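Local structure of 3-deoxy-d-manno-octulosonic-acid transferase (Acinetobacter baumannii, 4BFC) at residues H145-P150 with Q167-E172; I174-V179 with H210-R215; I90-N93 with I97-R100. The protein probably transfers Kdo from CMP-Kdo to a lipid A precursor in lipopolysaccharide assembly, the crystallised fragment being its C-terminal CMP-Kdo-binding domain. All blocks are in the same frame, centred on the assembly; numbering follows the deposited sequence.

In the fold
The three contacts sample the outer parts of a Rossmann-like α/β domain built on a parallel sheet. Contacts 1 and 2 are neighbours, their centres 10 Å apart, and share helix 167-175: contact 1 uses its first turns and contact 2 its end. They touch directly, for example where Leu148 CD2 lies 3.8 Å from Leu213 CD2. Contact 3 belongs to the opposite side of the domain, at strand 98-100, an edge strand of the sheet within this chain, with its centre 29 Å from that of contact 1 and 35 Å from that of contact 2. The assembly brings distant parts together: Thr168 of contact 1 packs on Ile90 of a neighbouring subunit.

Contact 1. Residues H145-P150 with Q167-E172; sequences HNILEP and QTIVDE
Where Ile147 and Leu148 meet Ile169 and Val170, no flat group crosses the interface; the planar side chains work within each segment instead. The Asn146 carboxamide accepts Leu148 N at OD1, 3.1 Å away, from above one face, the donor standing 58° out of the carbonyl plane and so not on a lone pair. In the other segment Gln167 NE2 reaches Asp171 OD2 at 3.0 Å, a nearly straight bond that lies in the amide plane of Gln167 but arrives on the syn side of the carboxylate some 30° out of its plane. The second carboxylate oxygen, Asp171 OD1, is held by Tyr163.

The interface itself is apolar and buried. With CG1 of Ile147 set between its backbone N and carbonyl carbon (chi1 61°), CD1 extends to Val170 CG2 at 3.8 Å, the two side chains crossing at about a right angle. Ile147 also slides past Ile169 in the opposite direction, CG1 passing 4.1 Å from Ile169 CG2. Leu148 grips the same isoleucine with both branches: CD1 meets Ile169 CD1 at 3.7 Å, while CD2 comes to 3.9 Å from Ile169 CG2.

The fold is consistent with the C-terminal Rossmann-like domain of GT-B glycosyltransferases. After strand 131-134, the turn leading into helix 148-152, capped by Asn146, and the first residues of that helix pack on helix 167-175; Ile147 ties the turn to Val134 and to Thr157 and Val159 of strand 157-159.

A second subunit packs against this region, its Glu86 taking the backbone N-H groups of Thr168 and Ile169 near the start of helix 167-175 and its Glu82 binding both His145 ND1 and Asn146 N.

Contact 2. Residues I174-V179 with H210-R215; sequences IDENAV and HKVLQR
Glu176 spans two partners, Val212 of helix 199-214 and Arg215, from the Schellman motif that closes helix 167-175. In that motif Asn177, with positive phi, is the C-prime residue, and Asn177 N and Ala178 N return to Ile174 O and Phe173 O.

The aliphatic part of Glu176 packs closely: CG lies 3.4 Å from Val212 CG2, a tight approach, and CB only slightly farther. Ala178 CB adds a looser contact with the same methyl, Val212 CG2, at 4.3 Å. Because the chain bends at chi2 (-63°), the carboxylate swings off this apolar patch to the edge of the Arg215 guanidinium. The two planes stand 76° apart, and the salt bridge is long, Glu176 OE1 to Arg215 NH2 measuring 3.7 Å, so it is probably weak.

Farther out, Phe173 of helix 167-175 touches both Ala178 and Val212. Gln208, one turn before Val212, uses both ends of its amide: NE2 donates to Glu176 O, and OE1 binds Lys211 NZ, which stays 6.1 Å from Glu176 OE1.

Contact 3. Residues I90-N93 with I97-R100; sequences ICQN and ITHR
Cys91 near the end of helix 84-93 faces Thr98 at the start of strand 98-100, their CA atoms 6.7 Å apart across the short connection that leads from helix to strand. Both direct their CB toward the opposing segment. Cys91 CB comes within 3.3 Å of Thr98 OG1, a close van der Waals contact; the hydroxyl's hydrogen bond is with Leu96 O. The Thr98 methyl takes the apolar side: anti to the backbone N, CG2 lies 3.9 Å from Cys91 CB and 4.1 Å from Cys91 SG.

Gln92 closes the more polar flank. Its chain bends at chi2 (-52°), bringing the amide round to cross Thr98 obliquely, with OE1 3.7 Å from OG1 of that threonine and no hydrogen bond between them. A water molecule makes the link instead. It donates to Gln92 OE1 at 2.9 Å and accepts from Thr98 N at 3.0 Å, joining the helix side chain to the strand backbone.

Helix 84-93 is the connecting helix of a β-α-β crossover from strand 72-78 to strand 98-100, one of the two outermost strands of the sheet in this chain. Strand 113-115 runs between those two, and its Val113 touches both Cys91 and Thr98; from helix 54-68, Leu59 packs against Cys91.

Contact 1. Residues H145-P150 with Q167-E172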
# COMPACT_ATOMS: atom_id res chain seq x y z
N HIS A 145 4.93 -6.40 9.68
CA HIS A 145 5.09 -4.98 10.02
C HIS A 145 6.08 -4.76 11.11
O HIS A 145 6.63 -5.71 11.75
CB HIS A 145 3.68 -4.40 10.33
CG HIS A 145 2.79 -4.34 9.13
ND1 HIS A 145 3.07 -3.54 8.05
CD2 HIS A 145 1.62 -4.99 8.80
CE1 HIS A 145 2.18 -3.73 7.10
NE2 HIS A 145 1.25 -4.57 7.58
N ASN A 146 6.39 -3.48 11.36
CA ASN A 146 7.52 -3.13 12.23
C ASN A 146 7.29 -3.46 13.68
O ASN A 146 6.56 -2.75 14.42
CB ASN A 146 7.76 -1.61 12.05
CG ASN A 146 9.11 -1.18 12.63
OD1 ASN A 146 9.85 -2.00 13.11
ND2 ASN A 146 9.35 0.12 12.66
N ILE A 147 8.02 -4.46 14.16
CA ILE A 147 7.93 -4.81 15.60
C ILE A 147 8.72 -3.91 16.55
O ILE A 147 8.64 -4.10 17.72
CB ILE A 147 8.32 -6.31 15.74
CG1 ILE A 147 9.78 -6.53 15.26
CG2 ILE A 147 7.34 -7.19 14.99
CD1 ILE A 147 10.40 -7.73 16.01
N LEU A 148 9.51 -2.95 16.05
CA LEU A 148 10.34 -2.13 16.96
C LEU A 148 9.52 -1.24 17.86
O LEU A 148 9.89 -0.98 19.03
CB LEU A 148 11.31 -1.28 16.08
CG LEU A 148 12.41 -2.08 15.36
CD1 LEU A 148 13.25 -1.15 14.47
CD2 LEU A 148 13.26 -2.77 16.39
N GLU A 149 8.35 -0.80 17.35
CA GLU A 149 7.52 0.11 18.12
C GLU A 149 7.01 -0.52 19.45
O GLU A 149 7.31 -0.01 20.53
CB GLU A 149 6.40 0.65 17.22
CG GLU A 149 6.92 1.33 15.95
CD GLU A 149 5.84 1.84 15.00
OE1 GLU A 149 4.86 1.11 14.70
OE2 GLU A 149 5.96 3.00 14.56
N PRO A 150 6.35 -1.72 19.38
CA PRO A 150 6.01 -2.33 20.69
C PRO A 150 7.19 -2.72 21.57
O PRO A 150 7.08 -2.63 22.78
CB PRO A 150 5.12 -3.56 20.31
CG PRO A 150 5.49 -3.86 18.90
CD PRO A 150 5.83 -2.52 18.27
N GLN A 167 12.63 -9.37 7.91
CA GLN A 167 13.33 -10.63 8.20
C GLN A 167 14.55 -10.38 9.10
O GLN A 167 14.75 -11.13 10.06
CB GLN A 167 13.79 -11.28 6.88
CG GLN A 167 14.39 -12.69 7.07
CD GLN A 167 13.33 -13.75 7.39
OE1 GLN A 167 12.25 -13.82 6.75
NE2 GLN A 167 13.63 -14.60 8.39
N THR A 168 15.39 -9.38 8.76
CA THR A 168 16.61 -9.14 9.52
C THR A 168 16.35 -8.83 10.97
O THR A 168 16.92 -9.50 11.89
CB THR A 168 17.44 -8.00 8.88
OG1 THR A 168 17.66 -8.33 7.53
CG2 THR A 168 18.85 -7.87 9.55
N ILE A 169 15.48 -7.82 11.17
CA ILE A 169 15.18 -7.34 12.54
C ILE A 169 14.48 -8.42 13.34
O ILE A 169 14.86 -8.61 14.52
CB ILE A 169 14.35 -6.04 12.53
CG1 ILE A 169 15.20 -4.79 12.25
CG2 ILE A 169 13.60 -5.79 13.87
CD1 ILE A 169 14.30 -3.60 11.90
N VAL A 170 13.49 -9.10 12.77
CA VAL A 170 12.77 -10.15 13.55
C VAL A 170 13.79 -11.26 13.93
O VAL A 170 13.87 -11.62 15.10
CB VAL A 170 11.58 -10.73 12.79
CG1 VAL A 170 10.93 -11.91 13.52
CG2 VAL A 170 10.51 -9.66 12.70
N ASP A 171 14.62 -11.72 12.99
CA ASP A 171 15.69 -12.70 13.36
C ASP A 171 16.65 -12.21 14.45
O ASP A 171 17.04 -13.00 15.31
CB ASP A 171 16.47 -13.18 12.15
CG ASP A 171 15.65 -14.06 11.24
OD1 ASP A 171 14.60 -14.58 11.67
OD2 ASP A 171 16.07 -14.23 10.09
N GLU A 172 17.01 -10.94 14.47
CA GLU A 172 17.87 -10.44 15.56
C GLU A 172 17.16 -10.67 16.92
O GLU A 172 17.79 -11.01 17.94
CB GLU A 172 18.10 -8.95 15.42
CG GLU A 172 19.15 -8.54 14.39
CD GLU A 172 19.12 -7.05 14.06
OE1 GLU A 172 18.38 -6.27 14.70
OE2 GLU A 172 19.83 -6.66 13.12

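Contact 2. Residues I174-V179 with H210-R215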
# COMPACT_ATOMS: atom_id res chain seq x y z
N ILE A 174 14.62 -13.03 17.47
CA ILE A 174 14.45 -14.46 17.71
C ILE A 174 15.75 -15.01 18.30
O ILE A 174 15.71 -15.83 19.24
CB ILE A 174 14.09 -15.23 16.42
CG1 ILE A 174 12.71 -14.83 15.86
CG2 ILE A 174 14.13 -16.76 16.62
CD1 ILE A 174 12.49 -15.46 14.48
N ASP A 175 16.90 -14.54 17.78
CA ASP A 175 18.21 -15.04 18.24
C ASP A 175 18.48 -14.73 19.70
O ASP A 175 19.23 -15.46 20.34
CB ASP A 175 19.38 -14.46 17.45
CG ASP A 175 19.39 -14.89 16.01
OD1 ASP A 175 18.76 -15.91 15.66
OD2 ASP A 175 20.06 -14.19 15.23
N GLU A 176 17.91 -13.65 20.22
CA GLU A 176 18.06 -13.31 21.65
C GLU A 176 16.84 -13.67 22.55
O GLU A 176 16.74 -13.12 23.67
CB GLU A 176 18.37 -11.84 21.80
CG GLU A 176 19.63 -11.40 21.06
CD GLU A 176 20.86 -12.07 21.58
OE1 GLU A 176 21.08 -12.04 22.81
OE2 GLU A 176 21.62 -12.63 20.74
N ASN A 177 15.94 -14.52 22.04
CA ASN A 177 14.67 -14.93 22.71
C ASN A 177 13.87 -13.71 23.15
O ASN A 177 13.44 -13.58 24.28
CB ASN A 177 14.99 -15.89 23.89
CG ASN A 177 15.62 -17.18 23.39
OD1 ASN A 177 15.05 -17.89 22.56
ND2 ASN A 177 16.83 -17.46 23.85
N ALA A 178 13.68 -12.80 22.19
CA ALA A 178 13.20 -11.49 22.53
C ALA A 178 11.84 -11.18 21.88
O ALA A 178 11.24 -10.16 22.22
CB ALA A 178 14.23 -10.45 22.16
N VAL A 179 11.35 -12.12 21.06
CA VAL A 179 10.09 -12.02 20.31
C VAL A 179 9.50 -13.43 20.17
O VAL A 179 10.24 -14.44 20.07
CB VAL A 179 10.31 -11.41 18.90
CG1 VAL A 179 11.04 -12.37 17.96
CG2 VAL A 179 8.94 -11.00 18.29
N HIS A 210 15.05 -5.34 25.25
CA HIS A 210 15.91 -4.20 25.60
C HIS A 210 17.40 -4.36 25.37
O HIS A 210 18.07 -3.38 25.04
CB HIS A 210 15.58 -3.62 26.97
CG HIS A 210 14.63 -2.46 26.88
ND1 HIS A 210 15.02 -1.18 27.08
CD2 HIS A 210 13.28 -2.41 26.49
CE1 HIS A 210 13.96 -0.35 26.87
NE2 HIS A 210 12.90 -1.11 26.51
N LYS A 211 17.91 -5.58 25.49
CA LYS A 211 19.30 -5.88 25.10
C LYS A 211 19.53 -5.67 23.60
O LYS A 211 20.45 -4.95 23.19
CB LYS A 211 19.69 -7.32 25.46
CG LYS A 211 20.39 -7.50 26.80
CD LYS A 211 20.64 -8.99 27.06
CE LYS A 211 20.75 -9.30 28.55
NZ LYS A 211 20.72 -10.77 28.80
N VAL A 212 18.70 -6.31 22.78
CA VAL A 212 18.82 -6.19 21.34
C VAL A 212 18.70 -4.71 20.98
O VAL A 212 19.45 -4.22 20.15
CB VAL A 212 17.75 -7.00 20.59
CG1 VAL A 212 17.84 -6.80 19.07
CG2 VAL A 212 17.83 -8.48 20.94
N LEU A 213 17.76 -4.01 21.63
CA LEU A 213 17.46 -2.63 21.24
C LEU A 213 18.60 -1.68 21.52
O LEU A 213 18.80 -0.72 20.77
CB LEU A 213 16.16 -2.11 21.89
CG LEU A 213 14.85 -2.60 21.27
CD1 LEU A 213 13.72 -2.30 22.26
CD2 LEU A 213 14.57 -1.99 19.91
N GLN A 214 19.37 -1.97 22.56
CA GLN A 214 20.45 -1.08 22.96
C GLN A 214 21.65 -1.12 22.02
O GLN A 214 22.12 -0.07 21.55
CB GLN A 214 20.85 -1.30 24.41
CG GLN A 214 19.99 -0.47 25.35
CD GLN A 214 20.58 -0.33 26.73
OE1 GLN A 214 21.44 -1.12 27.15
NE2 GLN A 214 20.14 0.69 27.46
N ARG A 215 22.14 -2.33 21.73
CA ARG A 215 23.30 -2.50 20.85
C ARG A 215 23.06 -1.91 19.46
O ARG A 215 21.95 -1.95 18.92
CB ARG A 215 23.68 -3.98 20.74
CG ARG A 215 22.62 -4.82 20.05
CD ARG A 215 23.03 -6.26 19.82
NE ARG A 215 23.15 -7.02 21.06
CZ ARG A 215 22.79 -8.29 21.19
NH1 ARG A 215 22.27 -8.95 20.16
NH2 ARG A 215 22.93 -8.91 22.35

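Contact 3. Residues I90-N93 with I97-R100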
# COMPACT_ATOMS: atom_id res chain seq x y z
N ILE A 90 -16.92 -7.93 11.33
CA ILE A 90 -16.30 -9.18 11.82
C ILE A 90 -16.58 -9.33 13.30
O ILE A 90 -16.98 -10.41 13.76
CB ILE A 90 -14.79 -9.19 11.51
CG1 ILE A 90 -14.55 -9.29 10.00
CG2 ILE A 90 -14.07 -10.31 12.27
CD1 ILE A 90 -13.08 -9.06 9.56
N CYS A 91 -16.36 -8.24 14.06
CA CYS A 91 -16.56 -8.23 15.53
C CYS A 91 -18.02 -8.48 15.88
O CYS A 91 -18.32 -9.29 16.76
CB CYS A 91 -16.12 -6.87 16.08
SG CYS A 91 -14.34 -6.61 15.95
N GLN A 92 -18.90 -7.74 15.20
CA GLN A 92 -20.35 -7.88 15.38
C GLN A 92 -20.86 -9.27 15.13
O GLN A 92 -21.70 -9.75 15.92
CB GLN A 92 -21.09 -6.90 14.49
CG GLN A 92 -20.98 -5.44 14.97
CD GLN A 92 -21.34 -5.20 16.42
OE1 GLN A 92 -20.50 -5.28 17.32
NE2 GLN A 92 -22.60 -4.90 16.65
N ASN A 93 -20.37 -9.92 14.09
CA ASN A 93 -20.77 -11.30 13.75
C ASN A 93 -20.28 -12.35 14.72
O ASN A 93 -20.85 -13.44 14.83
CB ASN A 93 -20.36 -11.64 12.34
CG ASN A 93 -21.27 -10.97 11.32
OD1 ASN A 93 -22.18 -10.20 11.68
ND2 ASN A 93 -21.05 -11.25 10.05
N ILE A 97 -19.02 -7.63 22.28
CA ILE A 97 -19.37 -6.25 22.57
C ILE A 97 -18.20 -5.37 22.09
O ILE A 97 -17.08 -5.49 22.64
CB ILE A 97 -19.68 -6.02 24.06
CG1 ILE A 97 -20.98 -6.78 24.45
CG2 ILE A 97 -19.77 -4.52 24.37
CD1 ILE A 97 -21.23 -6.86 25.95
N THR A 98 -18.46 -4.46 21.14
CA THR A 98 -17.39 -3.71 20.44
C THR A 98 -17.67 -2.20 20.45
O THR A 98 -18.79 -1.79 20.08
CB THR A 98 -17.31 -4.19 18.98
OG1 THR A 98 -17.21 -5.63 18.93
CG2 THR A 98 -16.07 -3.57 18.16
N HIS A 99 -16.72 -1.44 20.96
CA HIS A 99 -16.75 0.02 20.99
C HIS A 99 -15.70 0.56 20.07
O HIS A 99 -14.69 -0.14 19.73
CB HIS A 99 -16.62 0.51 22.42
CG HIS A 99 -17.75 0.01 23.28
ND1 HIS A 99 -19.06 0.25 22.99
CD2 HIS A 99 -17.73 -0.86 24.36
CE1 HIS A 99 -19.83 -0.40 23.91
NE2 HIS A 99 -19.02 -1.07 24.73
N ARG A 100 -15.95 1.76 19.56
CA ARG A 100 -15.14 2.34 18.44
C ARG A 100 -14.52 3.68 18.75
O ARG A 100 -15.21 4.63 19.19
CB ARG A 100 -16.00 2.50 17.17
CG ARG A 100 -16.70 1.26 16.68
CD ARG A 100 -17.52 1.56 15.45
NE ARG A 100 -16.62 1.68 14.31
CZ ARG A 100 -16.98 1.43 13.02
NH1 ARG A 100 -18.23 1.07 12.68
NH2 ARG A 100 -16.04 1.49 12.04
O HOH W 1 -21.19 -4.42 19.98